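Local structure of malonyl coenzyme A-acyl carrier protein transacylase (Helicobacter pylori, 2H1Y) at residues Ser80-Ala83 with Tyr84-Asn88; His37-Ala40 with Lys41-Glu45; Glu135-Asn139 with Lys140-Met144. The protein probably transfers the malonyl group of malonyl-CoA to the holo form of acyl carrier protein, releasing coenzyme A. One frame throughout, in Å; residues are numbered along the deposited sequence.

Interaction 1. Residues Ser80-Ala83 with Tyr84-Asn88; sequences SYIA and YQLLN
Gln85 sets its amide oxygen OE1 over one face of the Tyr81 ring, near the rim, an i to i+4 contact one turn apart on the long α-helix 69-90. OE1 stands 3.5 Å from ring atom CZ of Tyr81, and the ring and amide planes are 34° apart, so this is a tilted cover and not a flat stack. Gln85 CG, 3.5 Å from Tyr81 CE1, also touches the ring. The bend at chi2 (-44°) folds the chain back so that both CG and OE1 meet the tyrosine. A long, flexible residue suits this partly exposed position: its CG gives the ring an apolar contact while the flat amide end can lie over the face.

On another side of the helix, Ile82 and Leu86 run side by side, with CG2 of Ile82 3.4 Å from CD2 of Leu86. Both are buried, as befits branched aliphatic chains forming an apolar ridge, and Ala40, Leu43 and Phe44 of helix 38-51 pack on Ile82.

Farther out, Phe119 meets the Tyr81 ring, Leu113 of helix 105-116 touches Tyr81, Tyr84 and Gln85, and helix 307-320 packs on Leu86 and Leu87. Ser80 OG hydrogen-bonds Leu283 O and, weakly, Ile76 O, and Asn88 OD1 takes the N-H of Leu95. The turns themselves are set by regular backbone bonds: Gln85 N reaches Tyr81 O at 3.0 Å, Leu86 N is also 3.0 Å from Ile82 O, and Leu87 N lies 3.1 Å from Ala83 O.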
loop_
_atom_site.group_PDB
_atom_site.type_symbol
_atom_site.label_atom_id
_atom_site.label_comp_id
_atom_site.label_asym_id
_atom_site.label_seq_id
_atom_site.Cartn_x
_atom_site.Cartn_y
_atom_site.Cartn_z
ATOM N N SER A 80 -9.849 0.745 -2.052
ATOM C CA SER A 80 -9.622 1.521 -0.820
ATOM C C SER A 80 -10.516 2.767 -0.749
ATOM O O SER A 80 -11.159 3.016 0.276
ATOM C CB SER A 80 -8.164 1.924 -0.684
ATOM O OG SER A 80 -7.362 0.798 -0.406
ATOM N N TYR A 81 -10.572 3.517 -1.857
ATOM C CA TYR A 81 -11.370 4.751 -1.946
ATOM C C TYR A 81 -12.821 4.446 -1.670
ATOM O O TYR A 81 -13.441 5.114 -0.856
ATOM C CB TYR A 81 -11.227 5.423 -3.322
ATOM C CG TYR A 81 -11.855 6.793 -3.387
ATOM C CD1 TYR A 81 -13.187 6.950 -3.792
ATOM C CD2 TYR A 81 -11.126 7.945 -3.031
ATOM C CE1 TYR A 81 -13.777 8.185 -3.840
ATOM C CE2 TYR A 81 -11.711 9.213 -3.077
ATOM C CZ TYR A 81 -13.044 9.322 -3.486
ATOM O OH TYR A 81 -13.672 10.553 -3.553
ATOM N N ILE A 82 -13.346 3.422 -2.348
ATOM C CA ILE A 82 -14.754 3.035 -2.218
ATOM C C ILE A 82 -15.074 2.563 -0.799
ATOM O O ILE A 82 -16.039 3.033 -0.184
ATOM C CB ILE A 82 -15.188 1.973 -3.280
ATOM C CG1 ILE A 82 -15.144 2.590 -4.675
ATOM C CG2 ILE A 82 -16.572 1.451 -2.968
ATOM C CD1 ILE A 82 -15.289 1.616 -5.799
ATOM N N ALA A 83 -14.253 1.651 -0.287
ATOM C CA ALA A 83 -14.330 1.242 1.117
ATOM C C ALA A 83 -14.447 2.450 2.041
ATOM O O ALA A 83 -15.291 2.459 2.944
ATOM C CB ALA A 83 -13.118 0.416 1.496
ATOM N N TYR A 84 -13.614 3.468 1.806
ATOM C CA TYR A 84 -13.616 4.664 2.650
ATOM C C TYR A 84 -14.927 5.480 2.572
ATOM O O TYR A 84 -15.508 5.831 3.608
ATOM C CB TYR A 84 -12.424 5.560 2.337
ATOM C CG TYR A 84 -12.341 6.762 3.257
ATOM C CD1 TYR A 84 -13.180 7.876 3.075
ATOM C CD2 TYR A 84 -11.422 6.791 4.303
ATOM C CE1 TYR A 84 -13.097 8.989 3.923
ATOM C CE2 TYR A 84 -11.328 7.871 5.137
ATOM C CZ TYR A 84 -12.166 8.970 4.945
ATOM O OH TYR A 84 -12.062 10.031 5.799
ATOM N N GLN A 85 -15.368 5.782 1.351
ATOM C CA GLN A 85 -16.639 6.490 1.113
ATOM C C GLN A 85 -17.863 5.803 1.723
ATOM O O GLN A 85 -18.633 6.419 2.468
ATOM C CB GLN A 85 -16.871 6.659 -0.393
ATOM C CG GLN A 85 -15.842 7.521 -1.115
ATOM C CD GLN A 85 -15.493 8.801 -0.358
ATOM O OE1 GLN A 85 -14.321 9.156 -0.260
ATOM N NE2 GLN A 85 -16.502 9.485 0.187
ATOM N N LEU A 86 -18.044 4.528 1.384
ATOM C CA LEU A 86 -19.125 3.724 1.932
ATOM C C LEU A 86 -19.107 3.763 3.456
ATOM O O LEU A 86 -20.112 4.114 4.086
ATOM C CB LEU A 86 -19.036 2.296 1.399
ATOM C CG LEU A 86 -19.849 1.881 0.153
ATOM C CD1 LEU A 86 -20.400 3.047 -0.680
ATOM C CD2 LEU A 86 -19.090 0.897 -0.715
ATOM N N LEU A 87 -17.957 3.468 4.054
ATOM C CA LEU A 87 -17.861 3.477 5.510
ATOM C C LEU A 87 -18.104 4.874 6.085
ATOM O O LEU A 87 -18.973 5.023 6.938
ATOM C CB LEU A 87 -16.542 2.854 6.016
ATOM C CG LEU A 87 -16.285 2.789 7.532
ATOM C CD1 LEU A 87 -17.502 2.301 8.300
ATOM C CD2 LEU A 87 -15.098 1.915 7.838
ATOM N N ASN A 88 -17.364 5.872 5.598
ATOM C CA ASN A 88 -17.534 7.281 5.974
ATOM C C ASN A 88 -18.975 7.818 5.928
ATOM O O ASN A 88 -19.373 8.608 6.773
ATOM C CB ASN A 88 -16.656 8.164 5.090
ATOM C CG ASN A 88 -16.684 9.638 5.505
ATOM O OD1 ASN A 88 -16.223 10.006 6.598
ATOM N ND2 ASN A 88 -17.214 10.482 4.637
#

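Interaction 2. Residues His37-Ala40 with Lys41-Glu45; sequences HTLA and KELFE
Leu39 and Leu43 lie alongside one another, one helical turn apart and pointing the same way, at the beginning of helix 38-51. Their methyls are modelled very tightly, CD2 of Leu39 being 3.2 Å from CD1 of Leu43, a value that is doubtful at this resolution. Leu43 CG sits beside its own backbone N (chi1 -66°), which also brings it to 3.4 Å from the carbonyl oxygen of Leu39. Leu39 is partly exposed and Leu43 buried, so the pair grades from the surface into the core.

Phe44 is turned differently. Its ring presents an edge to the Ala40 carbonyl: CD1 is 3.3 Å from Ala40 O, which lies near the ring plane. That oxygen also receives the Phe44 N-H at 3.1 Å and a weak second bond from Leu43 N. Ala40 suits its place because a lone methyl lets helix 69-90 come near; Ile82 of that helix touches it, and Leu78 touches Phe44. The Phe44 and Tyr34 rings meet edge-to-face, Tyr34 also takes part in a cation-pi contact with Lys41, and Phe60 meets the Phe44 ring as well.

His37 occupies the N-cap position, immediately after helix 31-36, and its carbonyl oxygen accepts Lys41 N at 3.1 Å. Its ring leads away to touch Asn307 and Leu310. Thr38 O is matched in the same manner by Glu42 N at 2.9 Å, whereas the Glu42 side chain is extended at the surface.

The helix is thus amphipathic: Ala40, Leu43 and Phe44 are buried against helix 69-90, while Thr38 and Glu42 are exposed. Between these two sides, the cation-pi contact would probably keep the Lys41 charge beside an electron-rich ring.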
loop_
_atom_site.group_PDB
_atom_site.type_symbol
_atom_site.label_atom_id
_atom_site.label_comp_id
_atom_site.label_asym_id
_atom_site.label_seq_id
_atom_site.Cartn_x
_atom_site.Cartn_y
_atom_site.Cartn_z
ATOM N N HIS A 37 -23.937 -1.170 -3.846
ATOM C CA HIS A 37 -23.992 0.286 -3.670
ATOM C C HIS A 37 -23.819 1.073 -4.966
ATOM O O HIS A 37 -22.839 0.893 -5.709
ATOM C CB HIS A 37 -22.963 0.754 -2.636
ATOM C CG HIS A 37 -22.982 -0.031 -1.361
ATOM N ND1 HIS A 37 -22.393 -1.275 -1.245
ATOM C CD2 HIS A 37 -23.522 0.245 -0.150
ATOM C CE1 HIS A 37 -22.559 -1.727 -0.015
ATOM N NE2 HIS A 37 -23.241 -0.825 0.669
ATOM N N THR A 38 -24.779 1.960 -5.207
ATOM C CA THR A 38 -24.758 2.911 -6.319
ATOM C C THR A 38 -23.487 3.746 -6.331
ATOM O O THR A 38 -22.938 4.024 -7.397
ATOM C CB THR A 38 -25.950 3.891 -6.229
ATOM O OG1 THR A 38 -27.160 3.157 -5.985
ATOM C CG2 THR A 38 -26.075 4.718 -7.515
ATOM N N LEU A 39 -23.035 4.156 -5.149
ATOM C CA LEU A 39 -21.827 4.972 -5.044
ATOM C C LEU A 39 -20.646 4.202 -5.632
ATOM O O LEU A 39 -19.845 4.766 -6.378
ATOM C CB LEU A 39 -21.541 5.339 -3.591
ATOM C CG LEU A 39 -20.935 6.700 -3.256
ATOM C CD1 LEU A 39 -20.757 6.811 -1.756
ATOM C CD2 LEU A 39 -19.614 6.998 -3.953
ATOM N N ALA A 40 -20.557 2.910 -5.315
ATOM C CA ALA A 40 -19.473 2.082 -5.809
ATOM C C ALA A 40 -19.555 2.010 -7.332
ATOM O O ALA A 40 -18.540 2.121 -8.022
ATOM C CB ALA A 40 -19.537 0.685 -5.192
ATOM N N LYS A 41 -20.770 1.845 -7.849
ATOM C CA LYS A 41 -20.968 1.777 -9.288
ATOM C C LYS A 41 -20.475 3.064 -9.953
ATOM O O LYS A 41 -19.776 3.029 -10.978
ATOM C CB LYS A 41 -22.440 1.500 -9.630
ATOM C CG LYS A 41 -22.853 0.037 -9.540
ATOM C CD LYS A 41 -24.360 -0.118 -9.629
ATOM C CE LYS A 41 -24.827 -1.426 -9.008
ATOM N NZ LYS A 41 -24.163 -2.608 -9.640
ATOM N N GLU A 42 -20.812 4.197 -9.348
ATOM C CA GLU A 42 -20.484 5.480 -9.927
ATOM C C GLU A 42 -18.971 5.739 -9.979
ATOM O O GLU A 42 -18.458 6.352 -10.921
ATOM C CB GLU A 42 -21.209 6.563 -9.151
ATOM C CG GLU A 42 -21.028 7.970 -9.663
ATOM C CD GLU A 42 -21.677 8.964 -8.733
ATOM O OE1 GLU A 42 -21.196 10.115 -8.656
ATOM O OE2 GLU A 42 -22.656 8.585 -8.052
ATOM N N LEU A 43 -18.256 5.254 -8.976
ATOM C CA LEU A 43 -16.835 5.514 -8.908
ATOM C C LEU A 43 -16.092 4.634 -9.904
ATOM O O LEU A 43 -15.095 5.059 -10.488
ATOM C CB LEU A 43 -16.305 5.373 -7.478
ATOM C CG LEU A 43 -16.835 6.408 -6.468
ATOM C CD1 LEU A 43 -16.785 5.853 -5.056
ATOM C CD2 LEU A 43 -16.109 7.764 -6.544
ATOM N N PHE A 44 -16.600 3.426 -10.122
ATOM C CA PHE A 44 -16.088 2.573 -11.198
ATOM C C PHE A 44 -16.169 3.248 -12.574
ATOM O O PHE A 44 -15.206 3.201 -13.347
ATOM C CB PHE A 44 -16.774 1.202 -11.207
ATOM C CG PHE A 44 -16.030 0.160 -10.436
ATOM C CD1 PHE A 44 -16.383 -0.142 -9.125
ATOM C CD2 PHE A 44 -14.942 -0.490 -11.002
ATOM C CE1 PHE A 44 -15.682 -1.088 -8.411
ATOM C CE2 PHE A 44 -14.234 -1.435 -10.296
ATOM C CZ PHE A 44 -14.600 -1.739 -8.999
ATOM N N GLU A 45 -17.309 3.882 -12.862
ATOM C CA GLU A 45 -17.499 4.626 -14.116
ATOM C C GLU A 45 -16.520 5.776 -14.218
ATOM O O GLU A 45 -15.762 5.865 -15.191
ATOM C CB GLU A 45 -18.940 5.131 -14.253
ATOM C CG GLU A 45 -19.727 4.574 -15.449
ATOM C CD GLU A 45 -19.814 3.040 -15.505
ATOM O OE1 GLU A 45 -20.343 2.533 -16.514
ATOM O OE2 GLU A 45 -19.368 2.325 -14.572
#

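Interaction 3. Residues Glu135-Asn139 with Lys140-Met144; sequences EACAN and KDASM
Cys137 sets its side chain against the methyl of Ala142, CB to CB at 3.9 Å, with SG 4.1 Å from the same Ala142 CB. The overlap spans the connection between helix 119-137 and strand 142-148. The chi1 of Cys137 (-70°) turns SG to the side of its own backbone N and accounts for the sulfur's share of the contact. Both residues are buried, and their small size lets the helix end and the strand start come close together.

Lys140 packs its base on the backbone of the connection. Its CB lies 3.2 Å from Cys137 O, and its CG lies 3.5 Å from Asn139 O. The rest of the chain is bent at chi2 and again beyond it, and its end leads off from the connection. A lysine fits here because the residue is exposed, and its methylenes can pack on the backbone while its end leads away.

Asn139 and Asp141 both adopt left-handed helical backbone angles, with phi of 54° and 63°. Asparagine and aspartate tolerate that conformation better than most residues with a β-carbon, which lets the chain bend sharply between helix and strand without glycine.

Around the connection, Phe213 touches Lys140 and Ala142, and Val207 touches Cys137. Asp141 pairs by backbone with Lys182 and Ser143 with Gly180, while Met144 pairs with Leu203. In the antiparallel sheet strand 142-148 takes an inner place, between strands 175-179 and 199-202, with helix 119-137 leading into it and helix 182-185 beside Asp141 and Ser143.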
loop_
_atom_site.group_PDB
_atom_site.type_symbol
_atom_site.label_atom_id
_atom_site.label_comp_id
_atom_site.label_asym_id
_atom_site.label_seq_id
_atom_site.Cartn_x
_atom_site.Cartn_y
_atom_site.Cartn_z
ATOM N N GLU A 135 8.919 1.428 -16.079
ATOM C CA GLU A 135 9.876 2.033 -17.002
ATOM C C GLU A 135 11.276 2.081 -16.406
ATOM O O GLU A 135 12.246 1.705 -17.072
ATOM C CB GLU A 135 9.440 3.437 -17.384
ATOM C CG GLU A 135 8.148 3.506 -18.219
ATOM C CD GLU A 135 7.586 4.928 -18.309
ATOM O OE1 GLU A 135 8.187 5.878 -17.735
ATOM O OE2 GLU A 135 6.530 5.090 -18.952
ATOM N N ALA A 136 11.376 2.523 -15.153
ATOM C CA ALA A 136 12.668 2.660 -14.499
ATOM C C ALA A 136 13.348 1.324 -14.344
ATOM O O ALA A 136 14.572 1.273 -14.243
ATOM C CB ALA A 136 12.530 3.320 -13.149
ATOM N N CYS A 137 12.562 0.246 -14.316
ATOM C CA CYS A 137 13.122 -1.097 -14.103
ATOM C C CYS A 137 13.286 -1.940 -15.376
ATOM O O CYS A 137 13.990 -2.951 -15.367
ATOM C CB CYS A 137 12.315 -1.870 -13.043
ATOM S SG CYS A 137 12.500 -1.256 -11.361
ATOM N N ALA A 138 12.633 -1.523 -16.456
ATOM C CA ALA A 138 12.751 -2.163 -17.768
ATOM C C ALA A 138 14.191 -2.481 -18.094
ATOM O O ALA A 138 15.089 -1.683 -17.815
ATOM C CB ALA A 138 12.165 -1.253 -18.861
ATOM N N ASN A 139 14.404 -3.644 -18.698
ATOM C CA ASN A 139 15.730 -4.060 -19.162
ATOM C C ASN A 139 16.768 -3.995 -18.032
ATOM O O ASN A 139 17.881 -3.488 -18.224
ATOM C CB ASN A 139 16.206 -3.220 -20.376
ATOM C CG ASN A 139 15.091 -2.960 -21.406
ATOM O OD1 ASN A 139 14.589 -3.889 -22.061
ATOM N ND2 ASN A 139 14.715 -1.684 -21.557
ATOM N N LYS A 140 16.395 -4.477 -16.849
ATOM C CA LYS A 140 17.350 -4.591 -15.750
ATOM C C LYS A 140 17.305 -5.982 -15.127
ATOM O O LYS A 140 18.241 -6.403 -14.432
ATOM C CB LYS A 140 17.079 -3.518 -14.707
ATOM C CG LYS A 140 17.726 -2.183 -15.016
ATOM C CD LYS A 140 19.194 -2.192 -14.582
ATOM C CE LYS A 140 19.512 -0.990 -13.705
ATOM N NZ LYS A 140 20.493 -1.349 -12.628
ATOM N N ASP A 141 16.213 -6.683 -15.427
ATOM C CA ASP A 141 15.862 -7.965 -14.826
ATOM C C ASP A 141 15.638 -7.807 -13.323
ATOM O O ASP A 141 16.262 -8.482 -12.487
ATOM C CB ASP A 141 16.885 -9.062 -15.138
ATOM C CG ASP A 141 16.309 -10.470 -14.915
ATOM O OD1 ASP A 141 15.101 -10.653 -15.159
ATOM O OD2 ASP A 141 17.055 -11.381 -14.483
ATOM N N ALA A 142 14.733 -6.895 -12.999
ATOM C CA ALA A 142 14.520 -6.503 -11.627
ATOM C C ALA A 142 13.432 -7.366 -11.034
ATOM O O ALA A 142 12.488 -7.763 -11.726
ATOM C CB ALA A 142 14.136 -5.036 -11.557
ATOM N N SER A 143 13.572 -7.668 -9.751
ATOM C CA SER A 143 12.523 -8.357 -9.038
ATOM C C SER A 143 12.527 -8.059 -7.543
ATOM O O SER A 143 13.387 -7.333 -7.039
ATOM C CB SER A 143 12.620 -9.862 -9.264
ATOM O OG SER A 143 11.385 -10.451 -8.899
ATOM N N MET A 144 11.538 -8.619 -6.853
ATOM C CA MET A 144 11.471 -8.587 -5.400
ATOM C C MET A 144 11.302 -9.998 -4.810
ATOM O O MET A 144 10.700 -10.883 -5.437
ATOM C CB MET A 144 10.389 -7.607 -4.954
ATOM C CG MET A 144 10.885 -6.158 -5.029
ATOM S SD MET A 144 9.619 -4.920 -4.835
ATOM C CE MET A 144 9.515 -4.741 -3.064
#

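All three contacts are local and follow one another along the chain, so none closes a long loop, nests or crosses. Interaction 2 comes first, at the start of helix 38-51; interaction 1 follows on helix 69-90. These two touch directly: Tyr81 CE1 lies 3.6 Å from Leu43 CD2, and Ile82 CD1 reaches Phe44 CE1 at 3.8 Å, joining the two helices through one apolar interface. Interaction 3 comes last, where helix 119-137 hands over to the four-stranded antiparallel sheet. Its centre is about 33 Å from that of interaction 1, on the opposite side of the chain's centre, and about 35 Å from that of interaction 2.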